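Local coordinates for protein cystalysin (Treponema denticola, PDB 1C7N) that binds pyridoxal-5'-phosphate and belongs to the class I and II aminotransferase family, at residues A[83-88]-A[205-210]; A[217-220]-A[225-228]. One frame throughout, in Å; residues are numbered along the deposited sequence.

In the fold
Both contacts are buried and lie on the same side of the chain's centre, with their own centres about 12 Å apart. In sequence they come in series: contact 1 closes at 210, and contact 2 opens at 217 within the same long connection that runs from strand 199-203 to helix 224-227. Contact 1 ties the start of that connection to the loop between helix 69-83 and strand 92-95; contact 2 folds its end onto helix 224-227. They touch directly, since Trp85 CZ2 lies 3.3 Å from Gln220 CD. Val218 also touches His83, Trp85 and Phe207, so the two contacts form one packed region, with Ile205 and His206 at the pyridoxal-5'-phosphate end of 205-210.

Contact 1 of 2, residues A[83-88]-A[205-210]; sequences HQWDIQ and IHFDLI. Unlike the reference sequence in segment 83-88: Gln88 (reference Glu). With PLP (pyridoxal-5'-phosphate), chain I.
The imidazole of His83 lies flat over the ring of Phe207 and also reaches that residue's backbone. With chi1 at -59°, His83 CG stands anti to its own carbonyl carbon, and CB, directed at segment 205-210, carries the ring across. His83 CB itself packs on Val218 CG2 at 3.7 Å. Farther out, His83 ND1 passes 3.8 Å from Phe207 CE1 and His83 CD2 lies 3.9 Å from Phe207 CD1. Beyond them, His83 CE1 lies over the centre of the phenyl face, and at the imidazole edge it is 3.0 Å from Asp208 OD1, near the ring plane. His83 NE2 ends the chain with a hydrogen bond to Phe207 O (3.1 Å). That bond is almost straight (175°), with the oxygen in the imidazole plane, yet NE2 stands well above the carbonyl plane. The centroids are 3.9 Å apart and the planes 19° from parallel, the geometry of a face-to-face stack.

In this class I and II aminotransferase chain, 205-210 follows strand 199-203 and includes a type I turn from His206 to Leu209. Its first two residues, Ile205 and His206, line the pyridoxal-5'-phosphate pocket, whereas Phe207 turns its ring to His83. The side chains of Asp208 and His83 cross at about a right angle; Trp78 NE1 bonds Asp208 OD1 and Thr239 OG1 its OD2, so both oxygens are satisfied and the carboxylate's position beside His83 is fixed from outside the pair. At the edge of the phenyl ring, Trp85 CZ3 meets Phe207 CE1 at 4.4 Å, while Ile87 CG2 packs over the centre of one indole face.

Contact 2 of 2, residues A[217-220]-A[225-228]; sequences TVFQ and QLAD
Leu226 lays its CD2 methyl against Phe219, meeting both the ring and the backbone of that residue. Leu226 CD2 is 3.8 Å from Phe219 CD2 and 3.9 Å from Phe219 CE2, an oblique approach to one side of the ring, and it also lies 3.7 Å from Phe219 O. Leu226 CG, anti to the backbone N (chi1 176°), extends the branch from the helix to the phenyl group, and the two side chains cross at about a right angle. The contact between them is apolar.

A second pair lies alongside. Gln220 and Ala227 have the nearest CA atoms across the segments, 4.6 Å apart, close enough for backbone and CB atoms to make the contact themselves. Ala227 CB is 3.5 Å from Gln220 O and 3.9 Å from Gln220 CB. No hydrogen bond joins the segments.

In the topology of the fold, the connection leaving strand 199-203 enters a 3-10 segment at 219-220, which packs against 225-228 on helix 224-227 with only four residues between the two segments, just ahead of strand 230-234 of the mixed sheet. Helix 183-195 and strand 199-203 pack on the apolar pair, through Leu186, Ile189 and Leu200 on Phe219, and Val193 and Leu200 on Leu226. Phe170 adds a second aromatic ring beside Phe219, its plane turned by about 55°. Gln220 runs extended past CG, and its NE2 lies 4.1 Å from Ala227 CB, while OE1 is hydrogen-bonded to Thr232 OG1 of strand 230-234, which holds that end of the amide.

Contact 1 of 2, residues A[83-88]-A[205-210]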
loop_
_atom_site.group_PDB
_atom_site.type_symbol
_atom_site.label_atom_id
_atom_site.label_comp_id
_atom_site.label_asym_id
_atom_site.label_seq_id
_atom_site.Cartn_x
_atom_site.Cartn_y
_atom_site.Cartn_z
ATOM N N HIS A 83 1.965 26.643 1.621
ATOM C CA HIS A 83 1.199 27.025 0.444
ATOM C C HIS A 83 0.011 27.970 0.631
ATOM O O HIS A 83 -0.807 28.108 -0.277
ATOM C CB HIS A 83 0.730 25.758 -0.282
ATOM C CG HIS A 83 1.851 24.869 -0.727
ATOM N ND1 HIS A 83 2.327 23.826 0.040
ATOM C CD2 HIS A 83 2.612 24.891 -1.845
ATOM C CE1 HIS A 83 3.333 23.243 -0.590
ATOM N NE2 HIS A 83 3.524 23.870 -1.736
ATOM N N GLN A 84 -0.084 28.631 1.781
ATOM C CA GLN A 84 -1.201 29.556 2.034
ATOM C C GLN A 84 -2.498 28.846 1.672
ATOM O O GLN A 84 -3.414 29.451 1.113
ATOM C CB GLN A 84 -1.096 30.801 1.150
ATOM C CG GLN A 84 0.247 31.478 1.123
ATOM C CD GLN A 84 0.356 32.469 -0.023
ATOM O OE1 GLN A 84 0.187 32.107 -1.195
ATOM N NE2 GLN A 84 0.639 33.727 0.305
ATOM N N TRP A 85 -2.567 27.560 1.989
ATOM C CA TRP A 85 -3.728 26.754 1.662
ATOM C C TRP A 85 -4.447 26.299 2.921
ATOM O O TRP A 85 -3.885 25.572 3.741
ATOM C CB TRP A 85 -3.263 25.558 0.836
ATOM C CG TRP A 85 -4.348 24.696 0.298
ATOM C CD1 TRP A 85 -5.650 25.046 0.071
ATOM C CD2 TRP A 85 -4.209 23.347 -0.149
ATOM N NE1 TRP A 85 -6.329 23.991 -0.491
ATOM C CE2 TRP A 85 -5.466 22.936 -0.639
ATOM C CE3 TRP A 85 -3.139 22.441 -0.186
ATOM C CZ2 TRP A 85 -5.683 21.657 -1.163
ATOM C CZ3 TRP A 85 -3.355 21.171 -0.708
ATOM C CH2 TRP A 85 -4.615 20.793 -1.189
ATOM N N ASP A 86 -5.699 26.726 3.060
ATOM C CA ASP A 86 -6.514 26.390 4.223
ATOM C C ASP A 86 -7.386 25.153 3.995
ATOM O O ASP A 86 -8.402 25.218 3.301
ATOM C CB ASP A 86 -7.404 27.585 4.582
ATOM C CG ASP A 86 -8.108 27.417 5.914
ATOM O OD1 ASP A 86 -9.004 28.235 6.210
ATOM O OD2 ASP A 86 -7.766 26.480 6.670
ATOM N N ILE A 87 -6.982 24.023 4.568
ATOM C CA ILE A 87 -7.761 22.797 4.431
ATOM C C ILE A 87 -8.182 22.346 5.821
ATOM O O ILE A 87 -7.742 22.912 6.819
ATOM C CB ILE A 87 -6.945 21.661 3.772
ATOM C CG1 ILE A 87 -5.818 21.207 4.701
ATOM C CG2 ILE A 87 -6.368 22.139 2.448
ATOM C CD1 ILE A 87 -5.081 19.957 4.221
ATOM N N GLN A 88 -9.046 21.342 5.887
ATOM C CA GLN A 88 -9.480 20.826 7.178
ATOM C C GLN A 88 -8.957 19.405 7.316
ATOM O O GLN A 88 -8.635 18.759 6.324
ATOM C CB GLN A 88 -11.006 20.846 7.290
ATOM C CG GLN A 88 -11.613 22.244 7.256
ATOM C CD GLN A 88 -10.913 23.208 8.195
ATOM O OE1 GLN A 88 -10.580 22.861 9.328
ATOM N NE2 GLN A 88 -10.694 24.430 7.729
ATOM N N ILE A 205 2.111 16.716 -6.709
ATOM C CA ILE A 205 3.097 16.018 -5.899
ATOM C C ILE A 205 4.441 16.737 -5.868
ATOM O O ILE A 205 5.188 16.606 -4.901
ATOM C CB ILE A 205 3.306 14.560 -6.367
ATOM C CG1 ILE A 205 4.088 13.803 -5.291
ATOM C CG2 ILE A 205 4.054 14.527 -7.692
ATOM C CD1 ILE A 205 4.212 12.337 -5.530
ATOM N N HIS A 206 4.744 17.499 -6.918
ATOM C CA HIS A 206 5.999 18.239 -6.982
ATOM C C HIS A 206 5.862 19.657 -6.431
ATOM O O HIS A 206 6.757 20.481 -6.640
ATOM C CB HIS A 206 6.492 18.380 -8.427
ATOM C CG HIS A 206 6.853 17.089 -9.093
ATOM N ND1 HIS A 206 5.953 16.357 -9.838
ATOM C CD2 HIS A 206 8.035 16.436 -9.182
ATOM C CE1 HIS A 206 6.569 15.315 -10.365
ATOM N NE2 HIS A 206 7.832 15.338 -9.983
ATOM N N PHE A 207 4.778 19.969 -5.727
ATOM C CA PHE A 207 4.637 21.355 -5.287
ATOM C C PHE A 207 5.608 21.917 -4.243
ATOM O O PHE A 207 5.584 23.119 -3.984
ATOM C CB PHE A 207 3.162 21.690 -4.930
ATOM C CG PHE A 207 2.660 21.118 -3.622
ATOM C CD1 PHE A 207 1.371 21.431 -3.188
ATOM C CD2 PHE A 207 3.443 20.292 -2.829
ATOM C CE1 PHE A 207 0.867 20.928 -1.982
ATOM C CE2 PHE A 207 2.948 19.785 -1.619
ATOM C CZ PHE A 207 1.660 20.105 -1.199
ATOM N N ASP A 208 6.477 21.082 -3.673
ATOM C CA ASP A 208 7.463 21.581 -2.707
ATOM C C ASP A 208 8.816 21.752 -3.386
ATOM O O ASP A 208 9.745 22.308 -2.799
ATOM C CB ASP A 208 7.660 20.622 -1.529
ATOM C CG ASP A 208 6.399 20.403 -0.733
ATOM O OD1 ASP A 208 5.737 21.396 -0.375
ATOM O OD2 ASP A 208 6.078 19.230 -0.455
ATOM N N LEU A 209 8.932 21.259 -4.617
ATOM C CA LEU A 209 10.184 21.336 -5.363
ATOM C C LEU A 209 10.135 22.441 -6.408
ATOM O O LEU A 209 10.046 22.184 -7.615
ATOM C CB LEU A 209 10.476 19.976 -6.015
ATOM C CG LEU A 209 10.698 18.846 -4.999
ATOM C CD1 LEU A 209 10.505 17.488 -5.653
ATOM C CD2 LEU A 209 12.085 18.961 -4.394
ATOM N N ILE A 210 10.196 23.678 -5.922
ATOM C CA ILE A 210 10.146 24.864 -6.772
ATOM C C ILE A 210 11.509 25.548 -6.805
ATOM O O ILE A 210 12.157 25.701 -5.768
ATOM C CB ILE A 210 9.105 25.874 -6.235
ATOM C CG1 ILE A 210 7.769 25.168 -5.989
ATOM C CG2 ILE A 210 8.931 27.027 -7.221
ATOM C CD1 ILE A 210 7.168 24.527 -7.226
HETATM N N1 PLP I . 2.636 12.140 -10.226
HETATM C C2 PLP I . 3.717 12.708 -10.927
HETATM C C2A PLP I . 3.352 13.852 -11.856
HETATM C C3 PLP I . 5.048 12.193 -10.594
HETATM O O3 PLP I . 6.012 12.689 -11.370
HETATM C C4 PLP I . 5.186 11.215 -9.579
HETATM C C4A PLP I . 6.501 10.745 -9.149
HETATM C C5 PLP I . 3.951 10.725 -8.889
HETATM C C6 PLP I . 2.715 11.180 -9.248
HETATM C C5A PLP I . 4.176 9.973 -7.581
HETATM O O4P PLP I . 3.687 8.711 -7.354
HETATM P P PLP I . 3.975 8.192 -5.840
HETATM O O1P PLP I . 3.699 6.762 -5.954
HETATM O O2P PLP I . 3.002 8.893 -4.910
HETATM O O3P PLP I . 5.365 8.460 -5.456
#

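Contact 2 of 2, residues A[217-220]-A[225-228]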
loop_
_atom_site.group_PDB
_atom_site.type_symbol
_atom_site.label_atom_id
_atom_site.label_comp_id
_atom_site.label_asym_id
_atom_site.label_seq_id
_atom_site.Cartn_x
_atom_site.Cartn_y
_atom_site.Cartn_z
ATOM N N THR A 217 1.055 27.783 -6.827
ATOM C CA THR A 217 -0.274 28.141 -6.358
ATOM C C THR A 217 -1.125 26.878 -6.359
ATOM O O THR A 217 -1.351 26.283 -7.412
ATOM C CB THR A 217 -0.946 29.169 -7.292
ATOM O OG1 THR A 217 -0.178 30.380 -7.311
ATOM C CG2 THR A 217 -2.364 29.469 -6.815
ATOM N N VAL A 218 -1.576 26.454 -5.184
ATOM C CA VAL A 218 -2.427 25.272 -5.102
ATOM C C VAL A 218 -3.689 25.647 -5.870
ATOM O O VAL A 218 -4.401 26.587 -5.504
ATOM C CB VAL A 218 -2.781 24.926 -3.639
ATOM C CG1 VAL A 218 -3.823 23.829 -3.604
ATOM C CG2 VAL A 218 -1.529 24.482 -2.898
ATOM N N PHE A 219 -3.952 24.915 -6.944
ATOM C CA PHE A 219 -5.094 25.189 -7.803
ATOM C C PHE A 219 -6.430 25.426 -7.098
ATOM O O PHE A 219 -7.071 26.455 -7.322
ATOM C CB PHE A 219 -5.240 24.065 -8.831
ATOM C CG PHE A 219 -5.783 24.520 -10.161
ATOM C CD1 PHE A 219 -5.657 23.708 -11.282
ATOM C CD2 PHE A 219 -6.415 25.755 -10.295
ATOM C CE1 PHE A 219 -6.149 24.118 -12.522
ATOM C CE2 PHE A 219 -6.912 26.176 -11.531
ATOM C CZ PHE A 219 -6.779 25.356 -12.645
ATOM N N GLN A 220 -6.851 24.496 -6.244
ATOM C CA GLN A 220 -8.135 24.648 -5.562
ATOM C C GLN A 220 -8.163 25.716 -4.473
ATOM O O GLN A 220 -9.198 25.940 -3.846
ATOM C CB GLN A 220 -8.585 23.309 -4.969
ATOM C CG GLN A 220 -7.764 22.825 -3.787
ATOM C CD GLN A 220 -8.406 21.627 -3.111
ATOM O OE1 GLN A 220 -8.344 20.502 -3.615
ATOM N NE2 GLN A 220 -9.050 21.867 -1.974
ATOM N N GLN A 225 -15.597 27.423 -5.034
ATOM C CA GLN A 225 -16.510 26.661 -5.876
ATOM C C GLN A 225 -15.717 25.674 -6.722
ATOM O O GLN A 225 -16.198 24.585 -7.033
ATOM C CB GLN A 225 -17.340 27.584 -6.773
ATOM C CG GLN A 225 -18.483 28.282 -6.049
ATOM C CD GLN A 225 -18.003 29.359 -5.098
ATOM O OE1 GLN A 225 -17.482 30.393 -5.527
ATOM N NE2 GLN A 225 -18.168 29.122 -3.796
ATOM N N LEU A 226 -14.503 26.062 -7.103
ATOM C CA LEU A 226 -13.649 25.168 -7.877
ATOM C C LEU A 226 -13.265 24.030 -6.932
ATOM O O LEU A 226 -13.336 22.855 -7.297
ATOM C CB LEU A 226 -12.390 25.894 -8.364
ATOM C CG LEU A 226 -11.357 25.036 -9.105
ATOM C CD1 LEU A 226 -11.948 24.513 -10.417
ATOM C CD2 LEU A 226 -10.111 25.860 -9.374
ATOM N N ALA A 227 -12.884 24.391 -5.709
ATOM C CA ALA A 227 -12.498 23.412 -4.694
ATOM C C ALA A 227 -13.627 22.419 -4.424
ATOM O O ALA A 227 -13.379 21.281 -4.030
ATOM C CB ALA A 227 -12.111 24.123 -3.393
ATOM N N ASP A 228 -14.864 22.865 -4.628
ATOM C CA ASP A 228 -16.040 22.021 -4.415
ATOM C C ASP A 228 -16.068 20.807 -5.345
ATOM O O ASP A 228 -16.718 19.808 -5.046
ATOM C CB ASP A 228 -17.322 22.839 -4.614
ATOM C CG ASP A 228 -17.644 23.729 -3.424
ATOM O OD1 ASP A 228 -18.501 24.628 -3.578
ATOM O OD2 ASP A 228 -17.059 23.528 -2.338
#